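PDB 6TCV: endo-beta-N-acetylglucosaminidase F1, which hydrolyses high-mannose N-glycans, probably cutting between the two N-acetylglucosamines of their core. Local coordinates for residues 169-174 and 348-353; 215-220 and 273-278; 312-317 and 340-345. The protein carries 2 engineered substitutions. All blocks are in the same frame, centred on the assembly; numbering follows the deposited sequence.

Interaction 1 (169-174 and 348-353); sequences QGYLFF and IDIVVA
The Tyr171 ring takes Val352 CG1 over one face and Ile350 CD1 at its edge, near the ring plane. The methyl sits almost above the ring centre, 4.0 Å from the Tyr171 centroid and 13° off the normal, a CH-pi contact, while Ile350 CD1 meets Tyr171 CD2 at 3.9 Å. Phe173 presents its edge to the other Val352 branch, with Phe173 CE1 and Val352 CG2 4.1 Å apart. One valine thus serves two rings, CG1 for the tyrosine and CG2 for the phenylalanine. With CG anti to the backbone N (chi1 -170°), the Tyr171 ring swings across towards strand 350-353, and its hydroxyl hydrogen-bonds Thr326 OG1. The contact is an apolar patch inside a (beta/alpha)8 barrel, as in glycoside hydrolase family 18. The two strands are not sheet neighbours: their short axes pass 9.9 Å apart at 63°, and side chains bridge the lumen. Phe173 also meets the ring of Phe404 and touches an N-acetylglucosamine of the bound glycan. Strand 169-175 lies between parallel strands 198-209 and 400-404, whose Val200 and Trp400 touch Tyr171, whereas strand 350-353 pairs with strand 324-329.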
# COMPACT_ATOMS: atom_id res chain seq x y z
N GLN A 169 0.74 -10.62 -6.26
CA GLN A 169 -0.30 -9.58 -6.28
C GLN A 169 0.09 -8.50 -7.27
O GLN A 169 1.27 -8.26 -7.55
CB GLN A 169 -0.51 -9.01 -4.90
CG GLN A 169 -1.06 -10.08 -3.94
CD GLN A 169 -1.20 -9.54 -2.55
OE1 GLN A 169 -0.26 -9.58 -1.73
NE2 GLN A 169 -2.35 -9.00 -2.26
N GLY A 170 -0.93 -7.80 -7.78
CA GLY A 170 -0.73 -6.75 -8.75
C GLY A 170 -0.75 -5.34 -8.16
O GLY A 170 -1.50 -5.05 -7.23
N TYR A 171 0.07 -4.46 -8.73
CA TYR A 171 0.24 -3.06 -8.31
C TYR A 171 0.20 -2.19 -9.55
O TYR A 171 1.10 -2.29 -10.40
CB TYR A 171 1.58 -2.96 -7.58
CG TYR A 171 1.85 -1.65 -6.86
CD1 TYR A 171 2.18 -0.50 -7.53
CD2 TYR A 171 1.81 -1.61 -5.49
CE1 TYR A 171 2.43 0.70 -6.85
CE2 TYR A 171 2.08 -0.40 -4.80
CZ TYR A 171 2.37 0.71 -5.50
OH TYR A 171 2.66 1.91 -4.86
N LEU A 172 -0.81 -1.33 -9.68
CA LEU A 172 -1.07 -0.62 -10.93
C LEU A 172 -1.14 0.88 -10.71
O LEU A 172 -1.97 1.35 -9.94
CB LEU A 172 -2.41 -1.11 -11.52
CG LEU A 172 -2.75 -0.55 -12.89
CD1 LEU A 172 -1.73 -1.01 -13.91
CD2 LEU A 172 -4.16 -1.03 -13.29
N PHE A 173 -0.37 1.63 -11.47
CA PHE A 173 -0.48 3.09 -11.48
C PHE A 173 -1.36 3.56 -12.61
O PHE A 173 -1.15 3.18 -13.76
CB PHE A 173 0.88 3.76 -11.72
CG PHE A 173 1.92 3.60 -10.66
CD1 PHE A 173 2.74 2.48 -10.62
CD2 PHE A 173 2.21 4.66 -9.78
CE1 PHE A 173 3.80 2.41 -9.74
CE2 PHE A 173 3.24 4.53 -8.85
CZ PHE A 173 4.03 3.39 -8.83
N PHE A 174 -2.33 4.44 -12.31
CA PHE A 174 -3.07 5.17 -13.33
C PHE A 174 -2.56 6.60 -13.44
O PHE A 174 -2.43 7.30 -12.43
CB PHE A 174 -4.55 5.27 -12.96
CG PHE A 174 -5.28 4.01 -13.16
CD1 PHE A 174 -5.73 3.66 -14.39
CD2 PHE A 174 -5.44 3.11 -12.11
CE1 PHE A 174 -6.39 2.42 -14.59
CE2 PHE A 174 -6.09 1.87 -12.33
CZ PHE A 174 -6.55 1.56 -13.53
N ILE A 348 8.01 -0.07 5.15
CA ILE A 348 7.90 -0.20 3.70
C ILE A 348 7.09 -1.48 3.44
O ILE A 348 7.62 -2.60 3.58
CB ILE A 348 9.26 -0.25 2.96
CG1 ILE A 348 10.17 0.93 3.32
CG2 ILE A 348 8.98 -0.35 1.44
CD1 ILE A 348 9.69 2.21 2.77
N ASP A 349 5.83 -1.32 3.05
CA ASP A 349 5.01 -2.47 2.77
C ASP A 349 5.27 -3.05 1.39
O ASP A 349 5.23 -4.29 1.23
CB ASP A 349 3.56 -2.07 2.90
CG ASP A 349 3.21 -1.73 4.31
OD1 ASP A 349 3.21 -2.65 5.16
OD2 ASP A 349 2.92 -0.54 4.62
N ILE A 350 5.51 -2.20 0.39
CA ILE A 350 5.72 -2.62 -0.99
C ILE A 350 6.75 -1.67 -1.58
O ILE A 350 6.60 -0.45 -1.44
CB ILE A 350 4.43 -2.60 -1.86
CG1 ILE A 350 3.25 -3.28 -1.15
CG2 ILE A 350 4.69 -3.29 -3.20
CD1 ILE A 350 1.92 -3.11 -1.89
N VAL A 351 7.72 -2.22 -2.31
CA VAL A 351 8.65 -1.43 -3.11
C VAL A 351 8.56 -1.93 -4.55
O VAL A 351 8.64 -3.14 -4.83
CB VAL A 351 10.09 -1.42 -2.55
CG1 VAL A 351 10.67 -2.79 -2.31
CG2 VAL A 351 11.02 -0.58 -3.45
N VAL A 352 8.40 -1.00 -5.49
CA VAL A 352 8.32 -1.31 -6.91
C VAL A 352 9.48 -0.63 -7.62
O VAL A 352 9.77 0.56 -7.36
CB VAL A 352 6.92 -0.96 -7.51
CG1 VAL A 352 5.84 -1.75 -6.79
CG2 VAL A 352 6.60 0.55 -7.48
N ALA A 353 10.03 -1.31 -8.64
CA ALA A 353 11.24 -0.83 -9.27
C ALA A 353 10.92 -0.24 -10.62
O ALA A 353 9.81 -0.33 -11.12
CB ALA A 353 12.19 -2.02 -9.46

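Interaction 2 (215-220 and 273-278). With MAN (alpha-D-mannopyranose), chain B; MAN (alpha-D-mannopyranose), chain C.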
# COMPACT_ATOMS: atom_id res chain seq x y z
N PRO A 215 5.98 22.89 3.08
CA PRO A 215 5.52 21.98 2.03
C PRO A 215 4.06 21.61 2.23
O PRO A 215 3.54 21.61 3.33
CB PRO A 215 6.41 20.73 2.24
CG PRO A 215 7.59 21.25 3.08
CD PRO A 215 7.05 22.30 3.92
N ARG A 216 3.39 21.24 1.14
CA ARG A 216 2.02 20.73 1.21
C ARG A 216 1.83 19.68 0.13
O ARG A 216 2.57 19.61 -0.86
CB ARG A 216 1.03 21.86 0.96
CG ARG A 216 1.03 22.44 -0.48
CD ARG A 216 -0.18 23.36 -0.92
NE ARG A 216 -1.47 22.75 -0.71
CZ ARG A 216 -2.56 23.37 -0.33
NH1 ARG A 216 -2.54 24.67 -0.11
NH2 ARG A 216 -3.69 22.68 -0.20
N VAL A 217 0.79 18.87 0.33
CA VAL A 217 0.22 18.08 -0.75
C VAL A 217 -0.52 19.07 -1.64
O VAL A 217 -1.40 19.82 -1.19
CB VAL A 217 -0.75 17.04 -0.18
CG1 VAL A 217 -1.46 16.27 -1.29
CG2 VAL A 217 -0.02 16.10 0.73
N GLN A 218 -0.18 19.05 -2.92
CA GLN A 218 -0.80 19.91 -3.91
C GLN A 218 -1.41 19.01 -4.96
O GLN A 218 -0.69 18.24 -5.63
CB GLN A 218 0.26 20.85 -4.52
CG GLN A 218 -0.31 21.78 -5.60
CD GLN A 218 0.72 22.72 -6.22
OE1 GLN A 218 1.25 23.58 -5.52
NE2 GLN A 218 0.96 22.59 -7.50
N CYS A 219 -2.70 19.16 -5.19
CA CYS A 219 -3.45 18.29 -6.09
C CYS A 219 -3.82 19.10 -7.31
O CYS A 219 -4.47 20.16 -7.22
CB CYS A 219 -4.73 17.81 -5.40
SG CYS A 219 -4.38 16.65 -4.04
N ASN A 220 -3.42 18.62 -8.48
CA ASN A 220 -3.82 19.23 -9.73
C ASN A 220 -5.31 19.03 -9.94
O ASN A 220 -5.98 18.29 -9.20
CB ASN A 220 -2.95 18.75 -10.90
CG ASN A 220 -3.24 17.33 -11.30
OD1 ASN A 220 -4.40 16.94 -11.47
ND2 ASN A 220 -2.19 16.59 -11.63
N ALA A 273 -1.25 11.31 5.82
CA ALA A 273 -2.17 10.46 6.55
C ALA A 273 -3.53 11.11 6.63
O ALA A 273 -4.56 10.42 6.60
CB ALA A 273 -1.60 10.14 7.93
N GLN A 274 -3.59 12.44 6.83
CA GLN A 274 -4.87 13.13 6.92
C GLN A 274 -5.62 13.00 5.61
O GLN A 274 -6.84 12.79 5.62
CB GLN A 274 -4.61 14.60 7.27
CG GLN A 274 -5.89 15.35 7.58
CD GLN A 274 -6.63 15.85 6.40
OE1 GLN A 274 -6.03 16.24 5.41
NE2 GLN A 274 -7.97 15.86 6.49
N TYR A 275 -4.93 13.14 4.48
CA TYR A 275 -5.59 12.92 3.18
C TYR A 275 -6.16 11.51 3.09
O TYR A 275 -7.29 11.31 2.62
CB TYR A 275 -4.61 13.15 2.00
CG TYR A 275 -4.60 14.54 1.46
CD1 TYR A 275 -3.97 15.55 2.14
CD2 TYR A 275 -5.20 14.83 0.23
CE1 TYR A 275 -3.97 16.86 1.64
CE2 TYR A 275 -5.21 16.09 -0.26
CZ TYR A 275 -4.59 17.08 0.44
OH TYR A 275 -4.57 18.40 -0.05
N CYS A 276 -5.40 10.51 3.53
CA CYS A 276 -5.85 9.12 3.40
C CYS A 276 -7.03 8.86 4.30
O CYS A 276 -7.89 8.03 3.96
CB CYS A 276 -4.67 8.17 3.67
SG CYS A 276 -3.42 8.16 2.38
N LYS A 277 -7.10 9.51 5.45
CA LYS A 277 -8.25 9.38 6.32
C LYS A 277 -9.46 10.12 5.74
O LYS A 277 -10.56 9.57 5.64
CB LYS A 277 -7.89 9.95 7.71
CG LYS A 277 -9.02 9.79 8.72
CD LYS A 277 -8.62 10.42 10.04
CE LYS A 277 -9.81 10.78 10.90
NZ LYS A 277 -10.33 9.54 11.49
N ALA A 278 -9.29 11.36 5.34
CA ALA A 278 -10.42 12.18 4.90
C ALA A 278 -11.08 11.61 3.67
O ALA A 278 -12.31 11.70 3.53
CB ALA A 278 -9.95 13.62 4.64
C1 MAN B . -0.54 18.48 -14.08
C2 MAN B . -1.95 18.34 -14.64
C3 MAN B . -1.91 18.08 -16.15
C4 MAN B . -1.09 19.16 -16.84
C5 MAN B . 0.30 19.16 -16.21
C6 MAN B . 1.19 20.24 -16.77
O2 MAN B . -2.69 19.53 -14.33
O3 MAN B . -3.24 18.03 -16.63
O4 MAN B . -0.95 18.88 -18.23
O5 MAN B . 0.18 19.45 -14.81
O6 MAN B . 2.53 20.09 -16.25
C1 MAN C . 2.31 16.37 -14.51
C2 MAN C . 1.45 17.24 -13.60
C3 MAN C . 1.56 16.70 -12.18
C4 MAN C . 1.22 15.22 -12.10
C5 MAN C . 2.04 14.42 -13.11
C6 MAN C . 1.57 12.99 -13.26
O2 MAN C . 0.10 17.21 -14.11
O3 MAN C . 0.64 17.41 -11.34
O4 MAN C . 1.57 14.71 -10.82
O5 MAN C . 1.91 15.02 -14.43
O6 MAN C . 2.34 12.31 -14.27
O HOH W 1 -3.08 20.06 1.08
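Val217 lays its CG1 methyl over one face of the Tyr275 ring, a CH-pi contact 3.9 Å from the centroid and displaced towards the rim, so that CG1 comes within 3.7 Å of Tyr275 CZ. The contact joins helix 262-278, on the outside of the (beta/alpha)8 barrel, to strand 214-218, which forms a beta-hairpin with barrel strand 198-209. Val217 CG1 stands anti to the backbone N (chi1 175°), which sets this branch above the hydroxyl end of the ring. Cys219 adds a sulfur-aromatic contact from an oblique direction, its SG 3.9 Å from Tyr275 CE2. The phenol ends at water 1, which lies in the ring plane: Tyr275 OH donates to it over a short 2.5 Å, and the water donates onward to Val217 O. A leucine in place of Tyr275 would probably leave this water without its phenol donor and Val217 without the flat face beneath its methyl. Val217 O is gripped a second time by Arg216 NE, at 3.0 Å and from above the carbonyl plane, the oxygen lying in the guanidinium plane. Beyond the strand, Asn220 N-caps helix 221-228, its OD1 accepting from Val223 N. The amide's other end reaches the glycan: Asn220 ND2 donates to O3 of the chain C mannose at 3.0 Å, nearly straight at 172°.

Interaction 3 (312-317 and 340-345)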
# COMPACT_ATOMS: atom_id res chain seq x y z
N LEU A 312 10.76 10.10 6.14
CA LEU A 312 9.39 10.36 5.70
C LEU A 312 8.57 9.08 5.68
O LEU A 312 7.42 9.05 6.14
CB LEU A 312 9.37 11.03 4.30
CG LEU A 312 7.97 11.20 3.69
CD1 LEU A 312 7.10 12.09 4.58
CD2 LEU A 312 8.05 11.72 2.26
N CYS A 313 9.14 7.98 5.17
CA CYS A 313 8.38 6.73 5.14
C CYS A 313 8.01 6.26 6.53
O CYS A 313 6.87 5.86 6.79
CB CYS A 313 9.17 5.66 4.39
SG CYS A 313 9.36 6.01 2.61
N TYR A 314 8.99 6.29 7.44
CA TYR A 314 8.78 5.87 8.82
C TYR A 314 7.71 6.71 9.47
O TYR A 314 6.80 6.17 10.12
CB TYR A 314 10.11 6.01 9.59
CG TYR A 314 9.96 5.87 11.06
CD1 TYR A 314 9.82 4.61 11.66
CD2 TYR A 314 9.94 6.99 11.87
CE1 TYR A 314 9.65 4.50 13.06
CE2 TYR A 314 9.79 6.87 13.25
CZ TYR A 314 9.66 5.62 13.82
OH TYR A 314 9.50 5.49 15.19
N GLU A 315 7.79 8.04 9.35
CA GLU A 315 6.80 8.90 9.98
C GLU A 315 5.43 8.71 9.36
O GLU A 315 4.42 8.83 10.05
CB GLU A 315 7.23 10.38 9.91
CG GLU A 315 8.51 10.68 10.66
CD GLU A 315 8.43 10.49 12.16
OE1 GLU A 315 7.29 10.40 12.73
OE2 GLU A 315 9.52 10.46 12.79
N THR A 316 5.37 8.43 8.07
CA THR A 316 4.08 8.18 7.44
C THR A 316 3.45 6.91 8.00
O THR A 316 2.27 6.92 8.37
CB THR A 316 4.23 8.08 5.93
OG1 THR A 316 4.82 9.27 5.38
CG2 THR A 316 2.89 7.93 5.26
N LYS A 317 4.23 5.84 8.16
CA LYS A 317 3.66 4.63 8.74
C LYS A 317 3.21 4.87 10.17
O LYS A 317 2.16 4.38 10.58
CB LYS A 317 4.68 3.50 8.67
CG LYS A 317 4.13 2.13 9.01
CD LYS A 317 3.24 1.60 7.95
CE LYS A 317 2.75 0.18 8.25
NZ LYS A 317 1.86 -0.29 7.18
N ASP A 340 15.34 5.41 13.63
CA ASP A 340 15.07 5.37 15.07
C ASP A 340 15.06 3.93 15.61
O ASP A 340 14.27 3.57 16.49
CB ASP A 340 13.80 6.12 15.43
CG ASP A 340 13.93 7.62 15.22
OD1 ASP A 340 15.03 8.11 14.98
OD2 ASP A 340 12.89 8.30 15.30
N GLY A 341 15.97 3.11 15.09
CA GLY A 341 16.10 1.73 15.49
C GLY A 341 15.02 0.81 14.98
O GLY A 341 15.06 -0.39 15.28
N VAL A 342 14.14 1.26 14.11
CA VAL A 342 13.03 0.46 13.63
C VAL A 342 13.33 0.03 12.20
O VAL A 342 13.58 0.87 11.32
CB VAL A 342 11.70 1.24 13.66
CG1 VAL A 342 10.57 0.39 13.18
CG2 VAL A 342 11.40 1.73 15.08
N ASP A 343 13.27 -1.29 11.97
CA ASP A 343 13.58 -1.86 10.67
C ASP A 343 12.55 -1.56 9.62
O ASP A 343 11.34 -1.50 9.90
CB ASP A 343 13.70 -3.37 10.81
CG ASP A 343 14.13 -4.02 9.53
OD1 ASP A 343 15.34 -4.08 9.32
OD2 ASP A 343 13.25 -4.63 8.86
N ALA A 344 13.04 -1.42 8.39
CA ALA A 344 12.21 -1.09 7.25
C ALA A 344 11.04 -2.02 7.00
O ALA A 344 10.03 -1.59 6.43
CB ALA A 344 13.06 -1.05 5.98
N LYS A 345 11.10 -3.30 7.41
CA LYS A 345 9.92 -4.16 7.22
C LYS A 345 8.68 -3.57 7.90
O LYS A 345 7.53 -3.83 7.47
CB LYS A 345 10.17 -5.57 7.65
CG LYS A 345 9.14 -6.55 7.15
CD LYS A 345 9.45 -7.99 7.58
CE LYS A 345 8.35 -8.92 7.19
NZ LYS A 345 8.63 -10.33 7.54
O HOH W 2 10.68 7.51 16.53
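Tyr314 meets Val342 and Asp340 in a partly polar surface contact, where barrel helix 306-319 abuts the small hairpin of strands 338-339 and 342-343. Val342 CG2 approaches obliquely, 3.8 Å from Tyr314 CE1, and on the same side of the ring plane, by the opposite rim carbon, Asp340 OD2 lies 4.0 Å from Tyr314 CE2. The Tyr314 side chain leaves the helix with CG opposite the backbone N (chi1 168°), which carries the ring out to the hairpin, where water 2 completes the link: it is 2.7 Å from Tyr314 OH and donates to Asp340 OD2 over 2.6 Å. Asp340 and Gly341 both have positive phi, and their backbone angles fit a type I' turn, which brings the carboxylate round to the helix. Asp340 OD2 also forms a salt bridge with Arg311 NH1, as does Glu315 OE2; the shared arginine would offset the repulsion expected between the two acids. Further along, Asp343 OD2 accepts from Lys345 N at 2.9 Å, an Asx turn that leads the strand into the 3-10 segment, the donor standing above the carboxylate plane. Within the helix, Leu312 O accepts from Thr316 N and OG1, one on each face of its plane. Trp347 packs edge-to-face against the Tyr314 ring and touches Cys313, while Cys313 and Thr316 turn to strands 283-287 and 324-329 and Glu315 touches helix 262-278.

The three contacts sample one (beta/alpha)8 barrel at different depths, their centres 18 to 20 Å apart. Interaction 1 spans the lumen between its first and sixth strands; interactions 2 and 3 lie on the outside, on helices 262-278 and 306-319, which follow consecutive barrel strands. In chain order, 215-220 and 273-278 meet first, then 312-317 and 340-345, all between the two strands of interaction 1. Interactions 1 and 3 touch directly: Lys317 NZ bridges to Asp349 OD2 at 2.8 Å, and Ile348 packs on Cys313. Glycan contacts come from the first two, through Phe173 and Asn220, whereas interaction 3 ties a surface hairpin to the barrel wall.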